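Side-chain contacts in thioredoxin-like protein (Klebsiella pneumoniae subsp. pneumoniae MGH 78578, PDB 3TY1), which is of unestablished function but belongs to the galactose mutarotase clan and may bind carbohydrate: residues V6-N9 / I14-G17; C117-T122 / L175-E180; G186-S191 / S355-A360; D194-H199 / H204-I209. One frame throughout, in Å; residues are numbered along the deposited sequence.

Contact 1: residues V6-N9 / I14-G17; sequences VLTN and IDKG
Asn9 and Ile14 face each other as an antiparallel hydrogen-bonded pair beside the non-hydrogen-bonded pair of Thr8 and Asp15, closing the β hairpin that joins strand 2-9 to the short strand 14-15 at one margin of the ten-stranded antiparallel sheet. Backbone bonding supplies the frame: Asn9 N donates to Ile14 O (2.9 Å), Ile14 N returns a bond to Asn9 O (3.1 Å), and Lys16 N reaches Leu7 O (2.8 Å), each straight to at least 170°. On the other flank of residues 6-9, Leu7 and Thr8 both face Val147, a classic β bulge.

Side-chain packing, much of it on the backbone, is modest. CG1 of Ile14 sits between its backbone N and carbonyl carbon (chi1 78°), which brings it to 4.1 Å from Asn9 CB on the face these two residues share. The methylenes of Lys16 run past the carbonyls of Leu7 and Val6, with CE 3.3 Å from Val6 O.

The polar side chains meet on the opposite face, that of Thr8 and Asp15. The hydroxyl OG1 of Thr8 gives Asp15 OD1 a weak bond at 3.1 Å, and not a settled one, since its single proton has another acceptor within reach. The carboxylate's stronger partner is Lys49, which forms a salt bridge with OD2 and would be expected to favour the ionised form. Nearby, His41 of the second subunit packs on Asp15. The remaining bond forms an Asx turn: Gly17 N donates to Asp15 OD1 at 3.2 Å, arriving 44° out of the carboxylate plane.

Contact 2: residues C117-T122 / L175-E180; sequences CGYEWT and LQTLTE
Leu175 meets Glu120, and two residues later Thr177 covers Tyr119, where two layers of the β supersandwich face one another: residues 175-180 lie on strand 173-183 of the ten-stranded sheet, and residues 117-122 continue from strand 114-119 of the mixed sheet opposite. Side chains of strand 173-183 reach across to the ring and backbone of the other segment.

At Leu175, CG lies anti to the carbonyl carbon (chi1 -71°), and the CD1 methyl beyond it is carried to 3.9 Å from Glu120 CA. The same methyl is 4.3 Å from Tyr119 C, so it rests mainly on backbone just past the tyrosine. The carboxylate of Glu120 points on to a salt bridge between OE2 and Arg101 of the second subunit.

Thr177 is the next residue directed at the opposite layer, and both of its branches are used. Its OG1 stands 3.2 Å above the plane of the Tyr119 ring, displaced toward the rim on the CD1-CE1 side. The methyl CG2 covers the phenol end, 3.8 Å from Tyr119 CZ. The two side chains cross at about a right angle. Leu196 and Ile208 also pack on this tyrosine, and its OH is hydrogen-bonded to Tyr210 OH, so the ring is held at its far end too.

Further along, Thr179 gives its OG1 to Gly163 O within its own sheet. In the facing segment a cis peptide precedes Tyr119, and Thr122 OG1 closes the turn by donating to Cys117 O at 2.6 Å, standing 68° out of that carbonyl plane.

Contact 3: residues G186-S191 / S355-A360; sequences GSNSFS and SAQVAA. With SO4 (sulfate ion), chain H.
Asn188 and Gln357 bring their amide ends together from opposite directions, and these two residues make the whole of a small surface contact. Asn188 lies in the turn of the β hairpin formed by strands 173-183 and 189-198; Gln357 lies in the first turn of helix 355-369, which follows strand 342-352, the neighbour of strand 189-198 in the sheet.

The nearest atoms are Asn188 ND2 and Gln357 OE1, 3.3 Å apart, with the amide planes turned 56° against each other. Asn188 has CG between its backbone N and carbonyl carbon (chi1 66°), while Gln357 is extended beyond CG and reaches out to the hairpin. Both groups have stronger partners: Asn188 ND2 donates to Leu351 O, and Gln357 OE1 accepts from His353 N.

The turn itself is braced. Ser187 OG accepts from Ser189 N at 3.1 Å, 165° at the hydrogen, forming an ST turn just around Asn188. Farther down the strand, Ser191 OG lies 3.1 Å from O4 of a sulfate ion, probably from the crystallisation liquor, to which His193 NE2 is hydrogen-bonded.

Leu351 and His353 stand at the junction between strand 342-352 and the helix. The two amides meet while both are committed to that junction, which suggests that they are held mainly by its backbone groups, their mutual approach adding little.

Contact 4: residues D194-H199 / H204-I209; sequences DVLTNH and HDYQII
A buried CH-π contact joins Leu196 to Tyr206 between two consecutive strands, 189-198 and 204-214, that belong to different sheets, the first to the ten-stranded sheet and the second to the mixed one. The CA atoms of the pair are 9.2 Å apart, too far for backbone pairing, so the strands meet through side chains.

Leu196 CD2 lies over a face of the tyrosine ring, 3.9 Å from its centroid and 26° off the ring normal. It is offset toward the rim, with Tyr206 CG and CD2 both at 3.6 Å. The torsion of Tyr206 places CG between backbone N and carbonyl carbon (chi1 75°), standing the ring up in front of the leucine. Thr177 and Phe345 also touch Leu196, and Ala343 touches Tyr206, so the pair belongs to a larger packed interior.

Nearer the connecting loop the chains converge, and Asn198 packs against His204 without bonding to it. Asn198 ND2 comes to 3.6 Å from His204 N and 4.1 Å from His204 CB, with amide and imidazole planes nearly perpendicular. Its bonds are made with other residues: ND2 to Leu337 O and Tyr202 O, OD1 to Ala200 N. The amide thus braces the loop between the strands. His204 ND1 donates to Asp205 O at 2.7 Å (165° at the hydrogen), on a lone pair of that carbonyl and nearly in the plane of the imidazole, which fixes the imidazole's rotation.

Successive strands that pass from one sheet to the facing one and meet by side chains are the hallmark of a β-arch, here in a supersandwich of the galactose mutarotase clan.

Contacts 2 and 4 are the buried ones, their centres 5 Å apart. They bind the same two layers: strands 173-183 and 189-198 are neighbours in one sheet, 114-119 and 204-214 in the other. Gln176 O to Thr197 N and Tyr119 O to Gln207 N, probable hydrogen bonds, join them within each sheet, while ring faces, methyls and a hydroxyl pack between the layers. Contact 1, about 21 Å from contact 2 between centres, is partly buried and relies on backbone pairing within one sheet. Contact 3 is at the surface, across the chain's centre from contact 4 on the same strand 189-198, and sets amide against amide. All four reach the ten-stranded sheet.

Contact 1: residues V6-N9 / I14-G17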
loop_
_atom_site.group_PDB
_atom_site.type_symbol
_atom_site.label_atom_id
_atom_site.label_comp_id
_atom_site.label_asym_id
_atom_site.label_seq_id
_atom_site.Cartn_x
_atom_site.Cartn_y
_atom_site.Cartn_z
ATOM N N VAL A 6 -20.905 -3.233 -19.032
ATOM C CA VAL A 6 -19.652 -3.696 -18.455
ATOM C C VAL A 6 -18.965 -2.450 -17.923
ATOM O O VAL A 6 -18.490 -1.615 -18.673
ATOM C CB VAL A 6 -18.733 -4.447 -19.477
ATOM C CG1 VAL A 6 -17.395 -4.824 -18.783
ATOM C CG2 VAL A 6 -19.442 -5.699 -20.059
ATOM N N LEU A 7 -18.947 -2.305 -16.615
ATOM C CA LEU A 7 -18.400 -1.108 -15.984
ATOM C C LEU A 7 -16.893 -1.195 -15.819
ATOM O O LEU A 7 -16.231 -0.161 -15.771
ATOM C CB LEU A 7 -19.022 -0.903 -14.593
ATOM C CG LEU A 7 -20.362 -0.199 -14.461
ATOM C CD1 LEU A 7 -21.338 -0.642 -15.454
ATOM C CD2 LEU A 7 -20.888 -0.280 -13.015
ATOM N N THR A 8 -16.391 -2.412 -15.608
ATOM C CA THR A 8 -14.982 -2.673 -15.332
ATOM C C THR A 8 -14.608 -4.004 -15.942
ATOM O O THR A 8 -15.334 -4.986 -15.831
ATOM C CB THR A 8 -14.682 -2.714 -13.832
ATOM O OG1 THR A 8 -15.137 -1.496 -13.212
ATOM C CG2 THR A 8 -13.224 -2.894 -13.559
ATOM N N ASN A 9 -13.489 -4.017 -16.640
ATOM C CA ASN A 9 -12.979 -5.267 -17.224
ATOM C C ASN A 9 -11.460 -5.186 -17.349
ATOM O O ASN A 9 -10.923 -4.673 -18.318
ATOM C CB ASN A 9 -13.665 -5.602 -18.545
ATOM C CG ASN A 9 -13.288 -7.007 -19.053
ATOM O OD1 ASN A 9 -12.340 -7.609 -18.580
ATOM N ND2 ASN A 9 -14.046 -7.517 -19.985
ATOM N N ILE A 14 -10.121 -1.765 -18.882
ATOM C CA ILE A 14 -11.086 -0.672 -18.881
ATOM C C ILE A 14 -11.857 -0.518 -17.586
ATOM O O ILE A 14 -12.057 -1.491 -16.851
ATOM C CB ILE A 14 -12.042 -0.773 -20.108
ATOM C CG1 ILE A 14 -13.123 -1.811 -19.893
ATOM C CG2 ILE A 14 -11.262 -0.994 -21.420
ATOM C CD1 ILE A 14 -14.397 -1.186 -19.372
ATOM N N ASP A 15 -12.256 0.720 -17.301
ATOM C CA ASP A 15 -13.106 1.043 -16.144
ATOM C C ASP A 15 -13.808 2.323 -16.521
ATOM O O ASP A 15 -13.139 3.315 -16.813
ATOM C CB ASP A 15 -12.295 1.217 -14.844
ATOM C CG ASP A 15 -13.185 1.181 -13.573
ATOM O OD1 ASP A 15 -14.403 1.496 -13.649
ATOM O OD2 ASP A 15 -12.669 0.807 -12.494
ATOM N N LYS A 16 -15.138 2.297 -16.549
ATOM C CA LYS A 16 -15.931 3.445 -16.917
ATOM C C LYS A 16 -15.869 4.592 -15.916
ATOM O O LYS A 16 -16.212 5.708 -16.286
ATOM C CB LYS A 16 -17.409 3.074 -17.161
ATOM C CG LYS A 16 -17.634 2.268 -18.458
ATOM C CD LYS A 16 -19.123 2.091 -18.746
ATOM C CE LYS A 16 -19.419 1.275 -20.016
ATOM N NZ LYS A 16 -18.736 1.833 -21.198
ATOM N N GLY A 17 -15.457 4.341 -14.669
ATOM C CA GLY A 17 -15.436 5.403 -13.657
ATOM C C GLY A 17 -16.855 5.876 -13.384
ATOM O O GLY A 17 -17.753 5.050 -13.184
#

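Contact 2: residues C117-T122 / L175-E180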
loop_
_atom_site.group_PDB
_atom_site.type_symbol
_atom_site.label_atom_id
_atom_site.label_comp_id
_atom_site.label_asym_id
_atom_site.label_seq_id
_atom_site.Cartn_x
_atom_site.Cartn_y
_atom_site.Cartn_z
ATOM N N CYS A 117 -15.844 -12.090 4.423
ATOM C CA CYS A 117 -14.641 -12.337 5.210
ATOM C C CYS A 117 -14.127 -13.704 4.753
ATOM O O CYS A 117 -14.570 -14.738 5.245
ATOM C CB CYS A 117 -14.985 -12.339 6.681
ATOM S SG CYS A 117 -15.626 -10.753 7.255
ATOM N N GLY A 118 -13.264 -13.671 3.746
ATOM C CA GLY A 118 -12.806 -14.879 3.046
ATOM C C GLY A 118 -12.025 -14.430 1.812
ATOM O O GLY A 118 -11.623 -13.287 1.769
ATOM N N TYR A 119 -11.793 -15.279 0.804
ATOM C CA TYR A 119 -12.158 -16.715 0.804
ATOM C C TYR A 119 -10.976 -17.632 1.075
ATOM O O TYR A 119 -11.152 -18.764 1.517
ATOM C CB TYR A 119 -12.805 -17.106 -0.524
ATOM C CG TYR A 119 -14.180 -16.524 -0.702
ATOM C CD1 TYR A 119 -14.357 -15.200 -1.108
ATOM C CD2 TYR A 119 -15.332 -17.304 -0.471
ATOM C CE1 TYR A 119 -15.626 -14.661 -1.263
ATOM C CE2 TYR A 119 -16.622 -16.771 -0.651
ATOM C CZ TYR A 119 -16.755 -15.436 -1.030
ATOM O OH TYR A 119 -17.999 -14.881 -1.211
ATOM N N GLU A 120 -9.765 -17.153 0.832
ATOM C CA GLU A 120 -8.561 -17.970 1.067
ATOM C C GLU A 120 -8.430 -18.341 2.567
ATOM O O GLU A 120 -8.005 -19.458 2.918
ATOM C CB GLU A 120 -7.324 -17.250 0.520
ATOM C CG GLU A 120 -6.143 -18.170 0.292
ATOM C CD GLU A 120 -4.856 -17.454 -0.086
ATOM O OE1 GLU A 120 -4.905 -16.423 -0.788
ATOM O OE2 GLU A 120 -3.775 -17.973 0.273
ATOM N N TRP A 121 -8.808 -17.409 3.437
ATOM C CA TRP A 121 -8.960 -17.675 4.876
ATOM C C TRP A 121 -9.885 -16.630 5.475
ATOM O O TRP A 121 -10.258 -15.669 4.799
ATOM C CB TRP A 121 -7.617 -17.714 5.636
ATOM C CG TRP A 121 -6.992 -16.416 5.788
ATOM C CD1 TRP A 121 -7.146 -15.557 6.833
ATOM C CD2 TRP A 121 -6.168 -15.758 4.840
ATOM N NE1 TRP A 121 -6.451 -14.415 6.607
ATOM C CE2 TRP A 121 -5.857 -14.494 5.376
ATOM C CE3 TRP A 121 -5.665 -16.107 3.582
ATOM C CZ2 TRP A 121 -5.056 -13.559 4.695
ATOM C CZ3 TRP A 121 -4.877 -15.193 2.905
ATOM C CH2 TRP A 121 -4.576 -13.924 3.469
ATOM N N THR A 122 -10.219 -16.814 6.749
ATOM C CA THR A 122 -11.091 -15.905 7.470
ATOM C C THR A 122 -10.762 -15.915 8.963
ATOM O O THR A 122 -9.897 -16.639 9.426
ATOM C CB THR A 122 -12.585 -16.304 7.267
ATOM O OG1 THR A 122 -13.407 -15.188 7.561
ATOM C CG2 THR A 122 -12.983 -17.551 8.135
ATOM N N LEU A 175 -8.043 -18.673 -6.412
ATOM C CA LEU A 175 -9.425 -18.665 -6.002
ATOM C C LEU A 175 -10.041 -17.380 -6.524
ATOM O O LEU A 175 -9.439 -16.298 -6.401
ATOM C CB LEU A 175 -9.519 -18.730 -4.487
ATOM C CG LEU A 175 -9.147 -20.031 -3.768
ATOM C CD1 LEU A 175 -9.343 -19.764 -2.300
ATOM C CD2 LEU A 175 -9.974 -21.238 -4.244
ATOM N N GLN A 176 -11.223 -17.489 -7.128
ATOM C CA GLN A 176 -11.916 -16.321 -7.647
ATOM C C GLN A 176 -13.410 -16.452 -7.358
ATOM O O GLN A 176 -13.989 -17.503 -7.583
ATOM C CB GLN A 176 -11.692 -16.184 -9.159
ATOM C CG GLN A 176 -10.230 -16.278 -9.615
ATOM C CD GLN A 176 -10.046 -16.018 -11.111
ATOM O OE1 GLN A 176 -10.961 -15.582 -11.793
ATOM N NE2 GLN A 176 -8.859 -16.250 -11.601
ATOM N N THR A 177 -14.025 -15.370 -6.912
ATOM C CA THR A 177 -15.441 -15.355 -6.583
ATOM C C THR A 177 -16.201 -14.400 -7.473
ATOM O O THR A 177 -15.889 -13.212 -7.493
ATOM C CB THR A 177 -15.645 -14.922 -5.128
ATOM O OG1 THR A 177 -14.908 -15.816 -4.299
ATOM C CG2 THR A 177 -17.145 -14.982 -4.767
ATOM N N LEU A 178 -17.152 -14.929 -8.242
ATOM C CA LEU A 178 -18.041 -14.094 -9.033
ATOM C C LEU A 178 -19.179 -13.789 -8.098
ATOM O O LEU A 178 -20.068 -14.626 -7.890
ATOM C CB LEU A 178 -18.512 -14.768 -10.322
ATOM C CG LEU A 178 -19.411 -13.921 -11.255
ATOM C CD1 LEU A 178 -18.745 -12.595 -11.640
ATOM C CD2 LEU A 178 -19.806 -14.726 -12.537
ATOM N N THR A 179 -19.141 -12.593 -7.505
ATOM C CA THR A 179 -20.207 -12.144 -6.613
ATOM C C THR A 179 -21.400 -11.682 -7.445
ATOM O O THR A 179 -21.222 -11.188 -8.576
ATOM C CB THR A 179 -19.789 -11.000 -5.678
ATOM O OG1 THR A 179 -19.584 -9.820 -6.444
ATOM C CG2 THR A 179 -18.527 -11.317 -4.838
ATOM N N GLU A 180 -22.616 -11.852 -6.913
ATOM C CA GLU A 180 -23.811 -11.351 -7.612
ATOM C C GLU A 180 -24.891 -10.966 -6.623
ATOM O O GLU A 180 -25.248 -11.760 -5.738
ATOM C CB GLU A 180 -24.379 -12.366 -8.631
ATOM C CG GLU A 180 -25.495 -11.765 -9.499
ATOM C CD GLU A 180 -26.022 -12.716 -10.598
ATOM O OE1 GLU A 180 -26.753 -13.681 -10.295
ATOM O OE2 GLU A 180 -25.723 -12.454 -11.771
#

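Contact 3: residues G186-S191 / S355-A360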
loop_
_atom_site.group_PDB
_atom_site.type_symbol
_atom_site.label_atom_id
_atom_site.label_comp_id
_atom_site.label_asym_id
_atom_site.label_seq_id
_atom_site.Cartn_x
_atom_site.Cartn_y
_atom_site.Cartn_z
ATOM N N GLY A 186 -38.582 -1.973 -6.280
ATOM C CA GLY A 186 -39.786 -1.930 -5.421
ATOM C C GLY A 186 -39.873 -2.982 -4.310
ATOM O O GLY A 186 -40.691 -2.857 -3.398
ATOM N N SER A 187 -39.036 -4.004 -4.386
ATOM C CA SER A 187 -39.016 -5.085 -3.415
ATOM C C SER A 187 -38.388 -4.626 -2.098
ATOM O O SER A 187 -37.562 -3.695 -2.072
ATOM C CB SER A 187 -38.149 -6.259 -3.944
ATOM O OG SER A 187 -38.257 -7.375 -3.037
ATOM N N ASN A 188 -38.703 -5.336 -1.020
ATOM C CA ASN A 188 -38.032 -5.117 0.263
ATOM C C ASN A 188 -36.925 -6.169 0.505
ATOM O O ASN A 188 -36.413 -6.253 1.612
ATOM C CB ASN A 188 -39.041 -5.125 1.454
ATOM C CG ASN A 188 -39.687 -6.469 1.671
ATOM O OD1 ASN A 188 -39.782 -7.264 0.725
ATOM N ND2 ASN A 188 -40.167 -6.743 2.915
ATOM N N SER A 189 -36.599 -6.997 -0.491
ATOM C CA SER A 189 -35.531 -7.952 -0.343
ATOM C C SER A 189 -34.548 -7.892 -1.491
ATOM O O SER A 189 -34.862 -7.394 -2.574
ATOM C CB SER A 189 -36.071 -9.381 -0.239
ATOM O OG SER A 189 -36.602 -9.780 -1.481
ATOM N N PHE A 190 -33.345 -8.399 -1.243
ATOM C CA PHE A 190 -32.350 -8.586 -2.301
ATOM C C PHE A 190 -31.694 -9.932 -2.025
ATOM O O PHE A 190 -31.832 -10.454 -0.934
ATOM C CB PHE A 190 -31.309 -7.468 -2.372
ATOM C CG PHE A 190 -30.423 -7.351 -1.180
ATOM C CD1 PHE A 190 -30.744 -6.465 -0.129
ATOM C CD2 PHE A 190 -29.244 -8.078 -1.110
ATOM C CE1 PHE A 190 -29.917 -6.354 0.964
ATOM C CE2 PHE A 190 -28.418 -7.969 -0.016
ATOM C CZ PHE A 190 -28.732 -7.090 0.999
ATOM N N SER A 191 -31.021 -10.498 -3.021
ATOM C CA SER A 191 -30.372 -11.784 -2.809
ATOM C C SER A 191 -28.950 -11.731 -3.331
ATOM O O SER A 191 -28.629 -10.917 -4.199
ATOM C CB SER A 191 -31.168 -12.909 -3.478
ATOM O OG SER A 191 -31.218 -12.698 -4.874
ATOM N N SER A 355 -45.275 -5.089 11.357
ATOM C CA SER A 355 -45.516 -6.172 12.328
ATOM C C SER A 355 -45.801 -7.506 11.675
ATOM O O SER A 355 -45.245 -8.516 12.102
ATOM C CB SER A 355 -46.639 -5.802 13.287
ATOM O OG SER A 355 -46.261 -4.640 14.011
ATOM N N ALA A 356 -46.617 -7.490 10.623
ATOM C CA ALA A 356 -47.004 -8.713 9.905
ATOM C C ALA A 356 -45.802 -9.390 9.297
ATOM O O ALA A 356 -45.702 -10.615 9.316
ATOM C CB ALA A 356 -48.093 -8.404 8.820
ATOM N N GLN A 357 -44.870 -8.597 8.749
ATOM C CA GLN A 357 -43.637 -9.169 8.187
ATOM C C GLN A 357 -42.750 -9.794 9.231
ATOM O O GLN A 357 -42.238 -10.900 9.017
ATOM C CB GLN A 357 -42.840 -8.132 7.384
ATOM C CG GLN A 357 -43.499 -7.780 6.082
ATOM C CD GLN A 357 -42.803 -6.663 5.350
ATOM O OE1 GLN A 357 -41.715 -6.210 5.733
ATOM N NE2 GLN A 357 -43.418 -6.214 4.267
ATOM N N VAL A 358 -42.536 -9.095 10.339
ATOM C CA VAL A 358 -41.782 -9.672 11.458
ATOM C C VAL A 358 -42.463 -10.969 11.998
ATOM O O VAL A 358 -41.786 -11.969 12.295
ATOM C CB VAL A 358 -41.595 -8.624 12.596
ATOM C CG1 VAL A 358 -41.025 -9.261 13.861
ATOM C CG2 VAL A 358 -40.718 -7.416 12.088
ATOM N N ALA A 359 -43.799 -10.947 12.119
ATOM C CA ALA A 359 -44.559 -12.086 12.667
ATOM C C ALA A 359 -44.402 -13.313 11.769
ATOM O O ALA A 359 -44.199 -14.432 12.271
ATOM C CB ALA A 359 -46.035 -11.714 12.864
ATOM N N ALA A 360 -44.456 -13.097 10.459
ATOM C CA ALA A 360 -44.235 -14.149 9.460
ATOM C C ALA A 360 -42.832 -14.783 9.589
ATOM O O ALA A 360 -42.669 -16.007 9.514
ATOM C CB ALA A 360 -44.463 -13.599 8.018
HETATM S S SO4 H . -33.610 -15.112 -6.355
HETATM O O1 SO4 H . -34.818 -14.457 -5.842
HETATM O O2 SO4 H . -33.910 -16.392 -6.988
HETATM O O3 SO4 H . -33.000 -14.242 -7.355
HETATM O O4 SO4 H . -32.686 -15.372 -5.244
#

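Contact 4: residues D194-H199 / H204-I209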
loop_
_atom_site.group_PDB
_atom_site.type_symbol
_atom_site.label_atom_id
_atom_site.label_comp_id
_atom_site.label_asym_id
_atom_site.label_seq_id
_atom_site.Cartn_x
_atom_site.Cartn_y
_atom_site.Cartn_z
ATOM N N ASP A 194 -23.396 -15.814 -4.977
ATOM C CA ASP A 194 -21.980 -15.797 -5.236
ATOM C C ASP A 194 -21.529 -17.198 -5.638
ATOM O O ASP A 194 -22.094 -18.201 -5.166
ATOM C CB ASP A 194 -21.159 -15.336 -3.995
ATOM C CG ASP A 194 -21.578 -13.984 -3.458
ATOM O OD1 ASP A 194 -22.140 -13.136 -4.217
ATOM O OD2 ASP A 194 -21.362 -13.771 -2.236
ATOM N N VAL A 195 -20.495 -17.262 -6.476
ATOM C CA VAL A 195 -19.890 -18.520 -6.885
ATOM C C VAL A 195 -18.361 -18.424 -6.740
ATOM O O VAL A 195 -17.715 -17.655 -7.435
ATOM C CB VAL A 195 -20.237 -18.922 -8.352
ATOM C CG1 VAL A 195 -19.628 -20.308 -8.681
ATOM C CG2 VAL A 195 -21.759 -18.917 -8.607
ATOM N N LEU A 196 -17.807 -19.179 -5.804
ATOM C CA LEU A 196 -16.361 -19.287 -5.616
ATOM C C LEU A 196 -15.894 -20.409 -6.535
ATOM O O LEU A 196 -16.506 -21.503 -6.532
ATOM C CB LEU A 196 -16.045 -19.666 -4.176
ATOM C CG LEU A 196 -14.598 -20.024 -3.817
ATOM C CD1 LEU A 196 -13.702 -18.818 -3.901
ATOM C CD2 LEU A 196 -14.556 -20.633 -2.452
ATOM N N THR A 197 -14.852 -20.153 -7.314
ATOM C CA THR A 197 -14.257 -21.177 -8.168
ATOM C C THR A 197 -12.762 -21.291 -7.928
ATOM O O THR A 197 -12.041 -20.288 -7.824
ATOM C CB THR A 197 -14.526 -20.928 -9.660
ATOM O OG1 THR A 197 -15.934 -20.860 -9.866
ATOM C CG2 THR A 197 -13.977 -22.035 -10.531
ATOM N N ASN A 198 -12.303 -22.538 -7.828
ATOM C CA ASN A 198 -10.880 -22.819 -7.712
ATOM C C ASN A 198 -10.353 -23.023 -9.125
ATOM O O ASN A 198 -10.612 -24.050 -9.747
ATOM C CB ASN A 198 -10.627 -24.048 -6.850
ATOM C CG ASN A 198 -9.170 -24.408 -6.769
ATOM O OD1 ASN A 198 -8.313 -23.651 -7.203
ATOM N ND2 ASN A 198 -8.873 -25.541 -6.167
ATOM N N HIS A 199 -9.644 -22.017 -9.639
ATOM C CA HIS A 199 -9.087 -22.082 -11.000
ATOM C C HIS A 199 -7.747 -22.791 -11.065
ATOM O O HIS A 199 -7.180 -22.916 -12.144
ATOM C CB HIS A 199 -8.948 -20.666 -11.587
ATOM C CG HIS A 199 -10.251 -19.996 -11.894
ATOM N ND1 HIS A 199 -10.685 -19.783 -13.183
ATOM C CD2 HIS A 199 -11.193 -19.458 -11.088
ATOM C CE1 HIS A 199 -11.857 -19.171 -13.159
ATOM N NE2 HIS A 199 -12.189 -18.958 -11.900
ATOM N N HIS A 204 -7.579 -26.543 -2.952
ATOM C CA HIS A 204 -7.205 -25.475 -2.055
ATOM C C HIS A 204 -8.247 -25.295 -0.960
ATOM O O HIS A 204 -9.465 -25.459 -1.181
ATOM C CB HIS A 204 -6.955 -24.165 -2.815
ATOM C CG HIS A 204 -6.100 -23.218 -2.050
ATOM N ND1 HIS A 204 -6.581 -22.487 -0.985
ATOM C CD2 HIS A 204 -4.783 -22.931 -2.141
ATOM C CE1 HIS A 204 -5.596 -21.787 -0.458
ATOM N NE2 HIS A 204 -4.491 -22.043 -1.135
ATOM N N ASP A 205 -7.759 -24.982 0.233
ATOM C CA ASP A 205 -8.629 -24.611 1.353
ATOM C C ASP A 205 -9.409 -23.318 1.068
ATOM O O ASP A 205 -8.956 -22.488 0.298
ATOM C CB ASP A 205 -7.807 -24.358 2.635
ATOM C CG ASP A 205 -7.257 -25.615 3.255
ATOM O OD1 ASP A 205 -7.576 -26.752 2.820
ATOM O OD2 ASP A 205 -6.493 -25.442 4.211
ATOM N N TYR A 206 -10.593 -23.193 1.660
ATOM C CA TYR A 206 -11.309 -21.931 1.650
ATOM C C TYR A 206 -12.132 -21.844 2.913
ATOM O O TYR A 206 -12.431 -22.865 3.532
ATOM C CB TYR A 206 -12.171 -21.760 0.399
ATOM C CG TYR A 206 -13.458 -22.582 0.354
ATOM C CD1 TYR A 206 -13.473 -23.890 -0.154
ATOM C CD2 TYR A 206 -14.644 -22.045 0.815
ATOM C CE1 TYR A 206 -14.668 -24.619 -0.201
ATOM C CE2 TYR A 206 -15.820 -22.754 0.777
ATOM C CZ TYR A 206 -15.839 -24.024 0.274
ATOM O OH TYR A 206 -17.046 -24.659 0.282
ATOM N N GLN A 207 -12.412 -20.609 3.306
ATOM C CA GLN A 207 -13.306 -20.271 4.397
ATOM C C GLN A 207 -14.084 -19.013 4.029
ATOM O O GLN A 207 -13.541 -18.139 3.357
ATOM C CB GLN A 207 -12.550 -19.955 5.674
ATOM C CG GLN A 207 -11.621 -21.020 6.203
ATOM C CD GLN A 207 -10.837 -20.492 7.368
ATOM O OE1 GLN A 207 -9.794 -19.848 7.174
ATOM N NE2 GLN A 207 -11.346 -20.721 8.596
ATOM N N ILE A 208 -15.318 -18.889 4.508
ATOM C CA ILE A 208 -16.089 -17.638 4.280
ATOM C C ILE A 208 -17.073 -17.374 5.401
ATOM O O ILE A 208 -17.721 -18.282 5.859
ATOM C CB ILE A 208 -16.818 -17.659 2.900
ATOM C CG1 ILE A 208 -17.627 -16.374 2.605
ATOM C CG2 ILE A 208 -17.710 -18.923 2.755
ATOM C CD1 ILE A 208 -16.780 -15.077 2.531
ATOM N N ILE A 209 -17.187 -16.103 5.811
ATOM C CA ILE A 209 -18.215 -15.654 6.721
ATOM C C ILE A 209 -18.874 -14.463 6.004
ATOM O O ILE A 209 -18.156 -13.536 5.561
ATOM C CB ILE A 209 -17.617 -15.199 8.100
ATOM C CG1 ILE A 209 -16.908 -16.349 8.807
ATOM C CG2 ILE A 209 -18.707 -14.574 8.965
ATOM C CD1 ILE A 209 -16.261 -15.992 10.139
#